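Local atomic coordinates of DNA-3-methyladenine glycosidase II, putative (Deinococcus radiodurans, PDB entry 2YG9), a protein that belongs to the helix-hairpin-helix (HhH-GPD) superfamily of base excision DNA repair proteins and folds into helices joined by loops, without beta strands. Residues Q73-V76 / K77-Q80; G110-W113 / A114-R117. All blocks are in the same frame, centred on the assembly; numbering follows the deposited sequence.

Contact 1: residues Q73-V76 / K77-Q80; sequences QLSV and KAAQ
S75 is the N-cap of helix 76-87, and its hydroxyl meets the backbone of A78 in the first turn. S75 OG accepts a hydrogen bond from A78 N at 3.1 Å. The N-H points at the oxygen with an angle of 155°. A chi1 of 66° sets OG between the backbone N and the carbonyl carbon, which swings it over the start of the helix. The methyl of A78 lies just as near, with its CB 3.1 Å from S75 OG, so the hydroxyl fits tightly against this residue.

The cap hands over directly to the regular helix pattern. S75 O takes A79 N at 2.9 Å, and V76 O takes Q80 N at 3.2 Å. Thus three successive amides, A78 to Q80, are paired within the first turn, one by a side chain and two by carbonyls.

L74 precedes the cap and covers the apolar flank of the turn. L74 CB lies 4.0 Å from A78 CB and 4.3 Å from A79 CB. With L74 CG anti to the carbonyl carbon (chi1 -52°), CD1 can lie along the backbone of A78 and A79, 4.0 Å from A78 O. The contact is at the surface, where the loop after helix 61-71 leads into helix 76-87. Q80 directs its amide away from the turn, and its OE1 is hydrogen-bonded to R67 NH1 of helix 61-71.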
loop_
_atom_site.group_PDB
_atom_site.type_symbol
_atom_site.label_atom_id
_atom_site.label_comp_id
_atom_site.label_asym_id
_atom_site.label_seq_id
_atom_site.Cartn_x
_atom_site.Cartn_y
_atom_site.Cartn_z
ATOM N N GLN A 73 12.847 -0.295 -3.237
ATOM C CA GLN A 73 14.031 0.256 -3.949
ATOM C C GLN A 73 14.573 -0.584 -5.109
ATOM O O GLN A 73 15.545 -0.181 -5.734
ATOM C CB GLN A 73 15.190 0.523 -2.980
ATOM C CG GLN A 73 14.981 1.705 -2.049
ATOM C CD GLN A 73 13.994 1.435 -0.960
ATOM O OE1 GLN A 73 14.155 0.474 -0.170
ATOM N NE2 GLN A 73 12.960 2.288 -0.877
ATOM N N LEU A 74 13.956 -1.725 -5.415
ATOM C CA LEU A 74 14.429 -2.584 -6.499
ATOM C C LEU A 74 13.643 -2.332 -7.776
ATOM O O LEU A 74 12.520 -1.842 -7.728
ATOM C CB LEU A 74 14.227 -4.054 -6.136
ATOM C CG LEU A 74 14.768 -4.549 -4.803
ATOM C CD1 LEU A 74 14.759 -6.081 -4.832
ATOM C CD2 LEU A 74 16.151 -3.998 -4.535
ATOM N N SER A 75 14.217 -2.700 -8.921
ATOM C CA SER A 75 13.470 -2.625 -10.175
ATOM C C SER A 75 12.322 -3.636 -10.084
ATOM O O SER A 75 12.329 -4.552 -9.264
ATOM C CB SER A 75 14.355 -2.972 -11.371
ATOM O OG SER A 75 14.762 -4.332 -11.302
ATOM N N VAL A 76 11.349 -3.473 -10.955
ATOM C CA VAL A 76 10.190 -4.356 -10.982
ATOM C C VAL A 76 10.583 -5.809 -11.223
ATOM O O VAL A 76 10.077 -6.705 -10.546
ATOM C CB VAL A 76 9.143 -3.840 -12.000
ATOM C CG1 VAL A 76 7.926 -4.718 -11.986
ATOM C CG2 VAL A 76 8.757 -2.411 -11.631
ATOM N N LYS A 77 11.518 -6.050 -12.148
ATOM C CA LYS A 77 12.023 -7.404 -12.393
ATOM C C LYS A 77 12.837 -7.957 -11.245
ATOM O O LYS A 77 12.714 -9.136 -10.929
ATOM C CB LYS A 77 12.892 -7.460 -13.646
ATOM C CG LYS A 77 12.129 -7.505 -14.938
ATOM C CD LYS A 77 13.148 -7.648 -16.101
ATOM C CE LYS A 77 12.873 -6.629 -17.192
ATOM N NZ LYS A 77 11.682 -7.007 -18.021
ATOM N N ALA A 78 13.683 -7.113 -10.642
ATOM C CA ALA A 78 14.487 -7.537 -9.481
ATOM C C ALA A 78 13.607 -7.910 -8.261
ATOM O O ALA A 78 13.905 -8.869 -7.534
ATOM C CB ALA A 78 15.483 -6.444 -9.120
ATOM N N ALA A 79 12.550 -7.134 -8.048
ATOM C CA ALA A 79 11.595 -7.364 -6.983
ATOM C C ALA A 79 10.899 -8.710 -7.181
ATOM O O ALA A 79 10.754 -9.473 -6.227
ATOM C CB ALA A 79 10.593 -6.239 -6.902
ATOM N N GLN A 80 10.530 -9.021 -8.431
ATOM C CA GLN A 80 9.884 -10.296 -8.719
ATOM C C GLN A 80 10.803 -11.478 -8.470
ATOM O O GLN A 80 10.398 -12.435 -7.823
ATOM C CB GLN A 80 9.270 -10.362 -10.140
ATOM C CG GLN A 80 8.583 -11.732 -10.463
ATOM C CD GLN A 80 7.536 -12.217 -9.415
ATOM O OE1 GLN A 80 6.440 -11.647 -9.306
ATOM N NE2 GLN A 80 7.871 -13.297 -8.667
#

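Contact 2: residues G110-W113 / A114-R117; sequences GLSW and AKVR
A114 opens the second segment beside S112, the N-cap of helix 113-127. A114 CB lies 3.9 Å from S112 OG. The loop before it leaves helix 103-108 through a Schellman motif, in which G110 takes a positive phi of 115°.

K115 meets the cap with both backbone and side chain. K115 N donates to S112 OG at 3.2 Å, a capping bond with an N-H angle of 162°. The lysine chain then runs out extended past the hydroxyl, with K115 CG 3.4 Å from S112 OG. L111 approaches the same chain from another side, and the two side chains cross at about a right angle. There L111 CD2 is 3.9 Å from K115 CB. The end of the lysine chain leads away from the turn, and K115 NZ is hydrogen-bonded to A70 O and Q72 O, so the charged end is held by backbone oxygens.

V116 turns inward and is buried. V116 N bonds to S112 O at 2.9 Å, nearly straight. V116 CG2 is anti to the carbonyl carbon, which places it on the L111 side, and it packs 3.8 Å from L111 CB, itself buried. V116 CB also stands 4.3 Å from W113 CE3, oblique to the indole.

R117 closes the turn through its backbone, with R117 N bonded to W113 O at 3.0 Å.

The turn packs against two earlier helices. V116 touches L106 and R107 of helix 103-108, while W113 touches D104 and makes a cation-pi contact with R107. L111 rests on A70, and K115 on V69, both of helix 61-71.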
loop_
_atom_site.group_PDB
_atom_site.type_symbol
_atom_site.label_atom_id
_atom_site.label_comp_id
_atom_site.label_asym_id
_atom_site.label_seq_id
_atom_site.Cartn_x
_atom_site.Cartn_y
_atom_site.Cartn_z
ATOM N N GLY A 110 19.430 -12.296 -1.440
ATOM C CA GLY A 110 19.658 -10.952 -1.945
ATOM C C GLY A 110 19.107 -9.829 -1.113
ATOM O O GLY A 110 19.209 -8.674 -1.516
ATOM N N LEU A 111 18.560 -10.138 0.055
ATOM C CA LEU A 111 17.972 -9.118 0.911
ATOM C C LEU A 111 19.017 -8.322 1.662
ATOM O O LEU A 111 19.965 -8.863 2.182
ATOM C CB LEU A 111 17.008 -9.734 1.928
ATOM C CG LEU A 111 15.713 -10.330 1.389
ATOM C CD1 LEU A 111 14.955 -10.955 2.520
ATOM C CD2 LEU A 111 14.792 -9.280 0.687
ATOM N N SER A 112 18.822 -7.023 1.734
ATOM C CA SER A 112 19.616 -6.195 2.661
ATOM C C SER A 112 19.390 -6.688 4.104
ATOM O O SER A 112 18.385 -7.332 4.386
ATOM C CB SER A 112 19.153 -4.769 2.523
ATOM O OG SER A 112 17.840 -4.646 2.980
ATOM N N TRP A 113 20.314 -6.396 5.006
ATOM C CA TRP A 113 20.121 -6.722 6.404
ATOM C C TRP A 113 18.858 -6.074 6.979
ATOM O O TRP A 113 18.149 -6.725 7.735
ATOM C CB TRP A 113 21.332 -6.313 7.239
ATOM C CG TRP A 113 22.483 -7.257 7.053
ATOM C CD1 TRP A 113 23.658 -6.984 6.442
ATOM C CD2 TRP A 113 22.541 -8.631 7.456
ATOM N NE1 TRP A 113 24.469 -8.095 6.445
ATOM C CE2 TRP A 113 23.823 -9.116 7.080
ATOM C CE3 TRP A 113 21.654 -9.490 8.135
ATOM C CZ2 TRP A 113 24.232 -10.412 7.342
ATOM C CZ3 TRP A 113 22.047 -10.780 8.384
ATOM C CH2 TRP A 113 23.326 -11.241 7.994
ATOM N N ALA A 114 18.594 -4.818 6.621
ATOM C CA ALA A 114 17.352 -4.150 7.011
ATOM C C ALA A 114 16.096 -5.002 6.659
ATOM O O ALA A 114 15.219 -5.212 7.480
ATOM C CB ALA A 114 17.268 -2.764 6.345
ATOM N N LYS A 115 16.019 -5.471 5.418
ATOM C CA LYS A 115 14.893 -6.284 4.955
ATOM C C LYS A 115 14.870 -7.644 5.611
ATOM O O LYS A 115 13.818 -8.079 6.021
ATOM C CB LYS A 115 14.894 -6.434 3.424
ATOM C CG LYS A 115 14.512 -5.198 2.666
ATOM C CD LYS A 115 14.886 -5.350 1.207
ATOM C CE LYS A 115 14.461 -4.164 0.295
ATOM N NZ LYS A 115 14.716 -4.508 -1.137
ATOM N N VAL A 116 16.037 -8.282 5.816
ATOM C CA VAL A 116 16.108 -9.525 6.626
ATOM C C VAL A 116 15.437 -9.374 7.981
ATOM O O VAL A 116 14.625 -10.195 8.399
ATOM C CB VAL A 116 17.588 -10.047 6.805
ATOM C CG1 VAL A 116 17.662 -11.217 7.814
ATOM C CG2 VAL A 116 18.148 -10.457 5.466
ATOM N N ARG A 117 15.760 -8.292 8.658
ATOM C CA ARG A 117 15.281 -8.005 9.994
ATOM C C ARG A 117 13.785 -7.764 10.011
ATOM O O ARG A 117 13.058 -8.260 10.892
ATOM C CB ARG A 117 15.998 -6.770 10.547
ATOM C CG ARG A 117 15.429 -6.229 11.850
ATOM C CD ARG A 117 16.289 -5.073 12.422
ATOM N NE ARG A 117 17.622 -5.536 12.829
ATOM C CZ ARG A 117 17.897 -6.265 13.912
ATOM N NH1 ARG A 117 16.917 -6.663 14.729
ATOM N NH2 ARG A 117 19.170 -6.609 14.184
#

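Overall arrangement
Contact 1 comes first along the chain, and contact 2 follows once it has closed. Their centres are about 14 Å apart, on the same side of the chain's centre. Both are helix N-termini: of helix 76-87 for contact 1 and of helix 113-127 for contact 2. Both lie within the HhH-GPD part of the chain. They touch directly by packing, with L74 CG 3.7 Å from K115 NZ. Helix 61-71 and the loop after it are common to both, since that loop leads into contact 1 and contact 2 lies against the end of the helix. The two helix starts therefore meet through L74 and K115.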